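Local structure of structural polyprotein, VP2 (Israeli acute paralysis virus, 5CDD) at residues L65-V77 / M134-V148. The protein probably serves as a structural building block of the viral capsid, being the VP2 piece of the structural polyprotein. Numbering follows the deposited sequence.
Sequences LANFKYLRCDVQV and MTIPYASFQEAYDLV
The Tyr-138 ring lies against Arg-72, whose CG sits over the centre of one face, 3.8 Å from the ring centroid and 5° off its normal, a CH-pi contact; the backbone N of Ser-140 lies over the opposite face, and Cys-73 O and Gln-142 O meet the edge. With the arginine chain extended from CG to NE, the guanidinium is carried past the ring to its CD2-CE2 side, where Tyr-138 CD2 lies over one of its faces, the planes 41° apart, and its NH1 gives a weak bond of 2.8 Å to Glu-143 O, near the guanidinium plane. Tyr-138 OH donates to Gln-142 O from above that carbonyl's plane, a bond within the loop that links its first part to its later part. The Tyr-70 ring has Lys-69 CG over its centre on one face and Tyr-145 O at its edge.

Both segments belong to a jelly-roll capsid protein of the picornavirus type: strand 68-77 pairs antiparallel with a neighbour that loops out after Ile-136 and returns at Tyr-145. Asp-74 OD1 takes the N-H of Tyr-138 on its anti side (2.7 Å) where the loop departs. At the far end Lys-69, bent at chi2 (62°), brings NZ to the syn side of Asp-146 OD2, a 3.0 Å salt bridge, while Asp-146 OD1 also accepts from Thr-149 N. Leu-147 straddles the strand's start, CD1 on Phe-68 CB (3.8 Å) and CD2 on Leu-71 CB (3.5 Å). On the loop, Glu-143 forms a salt bridge with Arg-152 of a neighbouring polyprotein chain.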
loop_
_atom_site.group_PDB
_atom_site.type_symbol
_atom_site.label_atom_id
_atom_site.label_comp_id
_atom_site.label_asym_id
_atom_site.label_seq_id
_atom_site.Cartn_x
_atom_site.Cartn_y
_atom_site.Cartn_z
ATOM N N LEU C 65 37.498 33.843 43.767
ATOM C CA LEU C 65 36.868 34.021 42.474
ATOM C C LEU C 65 36.480 35.467 42.201
ATOM O O LEU C 65 35.483 35.737 41.534
ATOM C CB LEU C 65 35.650 33.101 42.362
ATOM C CG LEU C 65 34.788 32.980 43.623
ATOM C CD1 LEU C 65 33.973 34.234 43.832
ATOM C CD2 LEU C 65 33.867 31.793 43.490
ATOM N N ALA C 66 37.266 36.396 42.730
ATOM C CA ALA C 66 37.013 37.810 42.504
ATOM C C ALA C 66 37.305 38.126 41.041
ATOM O O ALA C 66 38.189 37.522 40.433
ATOM C CB ALA C 66 37.903 38.630 43.391
ATOM N N ASN C 67 36.558 39.075 40.485
ATOM C CA ASN C 67 36.722 39.474 39.093
ATOM C C ASN C 67 36.158 38.439 38.129
ATOM O O ASN C 67 36.453 38.460 36.936
ATOM C CB ASN C 67 38.194 39.742 38.782
ATOM C CG ASN C 67 38.728 40.946 39.529
ATOM O OD1 ASN C 67 38.252 42.066 39.344
ATOM N ND2 ASN C 67 39.715 40.718 40.387
ATOM N N PHE C 68 35.350 37.527 38.663
ATOM C CA PHE C 68 34.688 36.506 37.861
ATOM C C PHE C 68 33.198 36.823 37.894
ATOM O O PHE C 68 32.682 37.287 38.909
ATOM C CB PHE C 68 34.954 35.114 38.423
ATOM C CG PHE C 68 36.139 34.435 37.807
ATOM C CD1 PHE C 68 36.145 34.117 36.454
ATOM C CD2 PHE C 68 37.249 34.112 38.577
ATOM C CE1 PHE C 68 37.242 33.484 35.873
ATOM C CE2 PHE C 68 38.353 33.479 38.006
ATOM C CZ PHE C 68 38.347 33.165 36.652
ATOM N N LYS C 69 32.504 36.570 36.791
ATOM C CA LYS C 69 31.086 36.891 36.714
ATOM C C LYS C 69 30.098 35.770 37.024
ATOM O O LYS C 69 29.187 35.955 37.832
ATOM C CB LYS C 69 30.773 37.475 35.334
ATOM C CG LYS C 69 29.331 37.914 35.147
ATOM C CD LYS C 69 28.963 39.020 36.113
ATOM C CE LYS C 69 27.559 39.526 35.852
ATOM N NZ LYS C 69 27.206 40.640 36.767
ATOM N N TYR C 70 30.268 34.614 36.389
ATOM C CA TYR C 70 29.341 33.507 36.600
ATOM C C TYR C 70 29.931 32.245 37.213
ATOM O O TYR C 70 31.059 31.856 36.915
ATOM C CB TYR C 70 28.660 33.152 35.277
ATOM C CG TYR C 70 27.882 34.296 34.677
ATOM C CD1 TYR C 70 26.766 34.824 35.327
ATOM C CD2 TYR C 70 28.267 34.862 33.463
ATOM C CE1 TYR C 70 26.051 35.892 34.782
ATOM C CE2 TYR C 70 27.561 35.930 32.908
ATOM C CZ TYR C 70 26.456 36.438 33.573
ATOM O OH TYR C 70 25.758 37.491 33.029
ATOM N N LEU C 71 29.137 31.605 38.064
ATOM C CA LEU C 71 29.539 30.379 38.736
ATOM C C LEU C 71 28.438 29.333 38.631
ATOM O O LEU C 71 27.252 29.660 38.648
ATOM C CB LEU C 71 29.830 30.655 40.212
ATOM C CG LEU C 71 30.103 29.435 41.098
ATOM C CD1 LEU C 71 31.397 28.758 40.672
ATOM C CD2 LEU C 71 30.187 29.871 42.545
ATOM N N ARG C 72 28.845 28.075 38.517
ATOM C CA ARG C 72 27.915 26.957 38.432
ATOM C C ARG C 72 28.548 25.870 39.292
ATOM O O ARG C 72 29.726 25.565 39.125
ATOM C CB ARG C 72 27.787 26.477 36.985
ATOM C CG ARG C 72 26.665 25.483 36.763
ATOM C CD ARG C 72 26.791 24.800 35.413
ATOM N NE ARG C 72 25.682 23.880 35.170
ATOM C CZ ARG C 72 24.444 24.262 34.871
ATOM N NH1 ARG C 72 24.151 25.553 34.770
ATOM N NH2 ARG C 72 23.494 23.355 34.678
ATOM N N CYS C 73 27.786 25.289 40.213
ATOM C CA CYS C 73 28.358 24.266 41.081
ATOM C C CYS C 73 27.358 23.537 41.970
ATOM O O CYS C 73 26.208 23.952 42.115
ATOM C CB CYS C 73 29.409 24.908 41.985
ATOM S SG CYS C 73 28.706 26.177 43.081
ATOM N N ASP C 74 27.826 22.443 42.563
ATOM C CA ASP C 74 27.023 21.654 43.486
ATOM C C ASP C 74 27.622 21.930 44.858
ATOM O O ASP C 74 28.837 22.079 44.987
ATOM C CB ASP C 74 27.133 20.150 43.199
ATOM C CG ASP C 74 26.740 19.787 41.780
ATOM O OD1 ASP C 74 25.761 20.360 41.255
ATOM O OD2 ASP C 74 27.408 18.908 41.196
ATOM N N VAL C 75 26.778 22.006 45.878
ATOM C CA VAL C 75 27.263 22.255 47.227
ATOM C C VAL C 75 27.422 20.938 47.968
ATOM O O VAL C 75 26.498 20.128 48.031
ATOM C CB VAL C 75 26.304 23.168 48.012
ATOM C CG1 VAL C 75 26.775 23.302 49.452
ATOM C CG2 VAL C 75 26.238 24.535 47.348
ATOM N N GLN C 76 28.610 20.729 48.522
ATOM C CA GLN C 76 28.912 19.515 49.263
ATOM C C GLN C 76 28.796 19.812 50.755
ATOM O O GLN C 76 29.342 20.804 51.239
ATOM C CB GLN C 76 30.329 19.053 48.938
ATOM C CG GLN C 76 30.462 17.564 48.703
ATOM C CD GLN C 76 29.742 17.115 47.453
ATOM O OE1 GLN C 76 30.008 17.612 46.357
ATOM N NE2 GLN C 76 28.826 16.170 47.607
ATOM N N VAL C 77 28.084 18.956 51.480
ATOM C CA VAL C 77 27.899 19.150 52.913
ATOM C C VAL C 77 28.282 17.911 53.710
ATOM O O VAL C 77 28.002 16.782 53.300
ATOM C CB VAL C 77 26.434 19.502 53.246
ATOM C CG1 VAL C 77 26.283 19.741 54.737
ATOM C CG2 VAL C 77 26.002 20.730 52.464
ATOM N N MET C 134 26.228 14.831 52.225
ATOM C CA MET C 134 25.099 15.107 51.354
ATOM C C MET C 134 25.538 16.015 50.212
ATOM O O MET C 134 26.394 16.880 50.392
ATOM C CB MET C 134 23.992 15.781 52.161
ATOM C CG MET C 134 22.756 16.133 51.367
ATOM S SD MET C 134 21.578 17.072 52.352
ATOM C CE MET C 134 22.124 18.735 52.006
ATOM N N THR C 135 24.957 15.808 49.035
ATOM C CA THR C 135 25.288 16.623 47.872
ATOM C C THR C 135 24.064 17.407 47.426
ATOM O O THR C 135 22.957 16.872 47.382
ATOM C CB THR C 135 25.751 15.759 46.682
ATOM O OG1 THR C 135 26.798 14.877 47.102
ATOM C CG2 THR C 135 26.266 16.645 45.557
ATOM N N ILE C 136 24.265 18.676 47.100
ATOM C CA ILE C 136 23.170 19.516 46.642
ATOM C C ILE C 136 23.440 19.939 45.201
ATOM O O ILE C 136 24.172 20.896 44.948
ATOM C CB ILE C 136 23.021 20.770 47.520
ATOM C CG1 ILE C 136 22.724 20.355 48.960
ATOM C CG2 ILE C 136 21.906 21.652 46.980
ATOM C CD1 ILE C 136 22.584 21.521 49.915
ATOM N N PRO C 137 22.850 19.218 44.235
ATOM C CA PRO C 137 23.031 19.520 42.813
ATOM C C PRO C 137 22.685 20.969 42.494
ATOM O O PRO C 137 21.824 21.562 43.142
ATOM C CB PRO C 137 22.075 18.544 42.132
ATOM C CG PRO C 137 22.046 17.387 43.075
ATOM C CD PRO C 137 21.942 18.072 44.410
ATOM N N TYR C 138 23.365 21.536 41.502
ATOM C CA TYR C 138 23.103 22.908 41.089
ATOM C C TYR C 138 21.584 23.032 41.004
ATOM O O TYR C 138 20.955 22.437 40.128
ATOM C CB TYR C 138 23.739 23.161 39.723
ATOM C CG TYR C 138 23.580 24.571 39.220
ATOM C CD1 TYR C 138 24.201 25.634 39.867
ATOM C CD2 TYR C 138 22.794 24.845 38.102
ATOM C CE1 TYR C 138 24.044 26.940 39.416
ATOM C CE2 TYR C 138 22.630 26.147 37.642
ATOM C CZ TYR C 138 23.257 27.187 38.305
ATOM O OH TYR C 138 23.090 28.476 37.860
ATOM N N ALA C 139 20.996 23.796 41.919
ATOM C CA ALA C 139 19.546 23.941 41.962
ATOM C C ALA C 139 18.976 25.241 41.413
ATOM O O ALA C 139 17.799 25.537 41.624
ATOM C CB ALA C 139 19.058 23.733 43.392
ATOM N N SER C 140 19.790 26.016 40.708
ATOM C CA SER C 140 19.313 27.273 40.145
ATOM C C SER C 140 18.570 26.994 38.846
ATOM O O SER C 140 18.844 26.001 38.170
ATOM C CB SER C 140 20.487 28.216 39.871
ATOM O OG SER C 140 20.037 29.470 39.384
ATOM N N PHE C 141 17.620 27.860 38.505
ATOM C CA PHE C 141 16.865 27.698 37.270
ATOM C C PHE C 141 17.554 28.511 36.179
ATOM O O PHE C 141 17.166 28.472 35.010
ATOM C CB PHE C 141 15.409 28.153 37.456
ATOM C CG PHE C 141 15.250 29.615 37.783
ATOM C CD1 PHE C 141 15.421 30.590 36.806
ATOM C CD2 PHE C 141 14.910 30.015 39.069
ATOM C CE1 PHE C 141 15.252 31.942 37.108
ATOM C CE2 PHE C 141 14.739 31.363 39.381
ATOM C CZ PHE C 141 14.910 32.328 38.396
ATOM N N GLN C 142 18.588 29.243 36.582
ATOM C CA GLN C 142 19.365 30.062 35.665
ATOM C C GLN C 142 20.581 29.274 35.200
ATOM O O GLN C 142 21.002 28.324 35.858
ATOM C CB GLN C 142 19.813 31.344 36.360
ATOM C CG GLN C 142 18.668 32.205 36.840
ATOM C CD GLN C 142 19.145 33.464 37.519
ATOM O OE1 GLN C 142 19.807 33.409 38.554
ATOM N NE2 GLN C 142 18.816 34.611 36.939
ATOM N N GLU C 143 21.147 29.673 34.067
ATOM C CA GLU C 143 22.306 28.986 33.515
ATOM C C GLU C 143 23.529 29.083 34.421
ATOM O O GLU C 143 24.445 28.259 34.333
ATOM C CB GLU C 143 22.636 29.547 32.133
ATOM C CG GLU C 143 21.506 29.420 31.115
ATOM C CD GLU C 143 20.942 28.009 31.022
ATOM O OE1 GLU C 143 20.091 27.644 31.864
ATOM O OE2 GLU C 143 21.356 27.260 30.109
ATOM N N ALA C 144 23.542 30.089 35.290
ATOM C CA ALA C 144 24.654 30.286 36.212
ATOM C C ALA C 144 24.306 31.268 37.326
ATOM O O ALA C 144 23.324 32.007 37.244
ATOM C CB ALA C 144 25.880 30.773 35.454
ATOM N N TYR C 145 25.130 31.262 38.369
ATOM C CA TYR C 145 24.955 32.135 39.523
ATOM C C TYR C 145 25.776 33.409 39.323
ATOM O O TYR C 145 26.967 33.344 39.020
ATOM C CB TYR C 145 25.421 31.400 40.785
ATOM C CG TYR C 145 25.355 32.206 42.065
ATOM C CD1 TYR C 145 24.132 32.603 42.604
ATOM C CD2 TYR C 145 26.520 32.560 42.746
ATOM C CE1 TYR C 145 24.071 33.332 43.792
ATOM C CE2 TYR C 145 26.470 33.288 43.931
ATOM C CZ TYR C 145 25.244 33.670 44.448
ATOM O OH TYR C 145 25.194 34.389 45.619
ATOM N N ASP C 146 25.140 34.565 39.485
ATOM C CA ASP C 146 25.830 35.840 39.326
ATOM C C ASP C 146 26.650 36.132 40.579
ATOM O O ASP C 146 26.095 36.438 41.636
ATOM C CB ASP C 146 24.821 36.964 39.104
ATOM C CG ASP C 146 25.469 38.238 38.602
ATOM O OD1 ASP C 146 26.420 38.723 39.254
ATOM O OD2 ASP C 146 25.025 38.753 37.555
ATOM N N LEU C 147 27.971 36.040 40.456
ATOM C CA LEU C 147 28.865 36.279 41.581
ATOM C C LEU C 147 28.904 37.737 42.025
ATOM O O LEU C 147 29.032 38.027 43.210
ATOM C CB LEU C 147 30.283 35.812 41.229
ATOM C CG LEU C 147 30.472 34.323 40.921
ATOM C CD1 LEU C 147 31.868 34.098 40.378
ATOM C CD2 LEU C 147 30.240 33.490 42.169
ATOM N N VAL C 148 28.780 38.657 41.079
ATOM C CA VAL C 148 28.835 40.076 41.410
ATOM C C VAL C 148 27.560 40.589 42.076
ATOM O O VAL C 148 27.622 41.404 42.992
ATOM C CB VAL C 148 29.123 40.928 40.151
ATOM C CG1 VAL C 148 29.265 42.379 40.522
ATOM C CG2 VAL C 148 30.396 40.462 39.495
#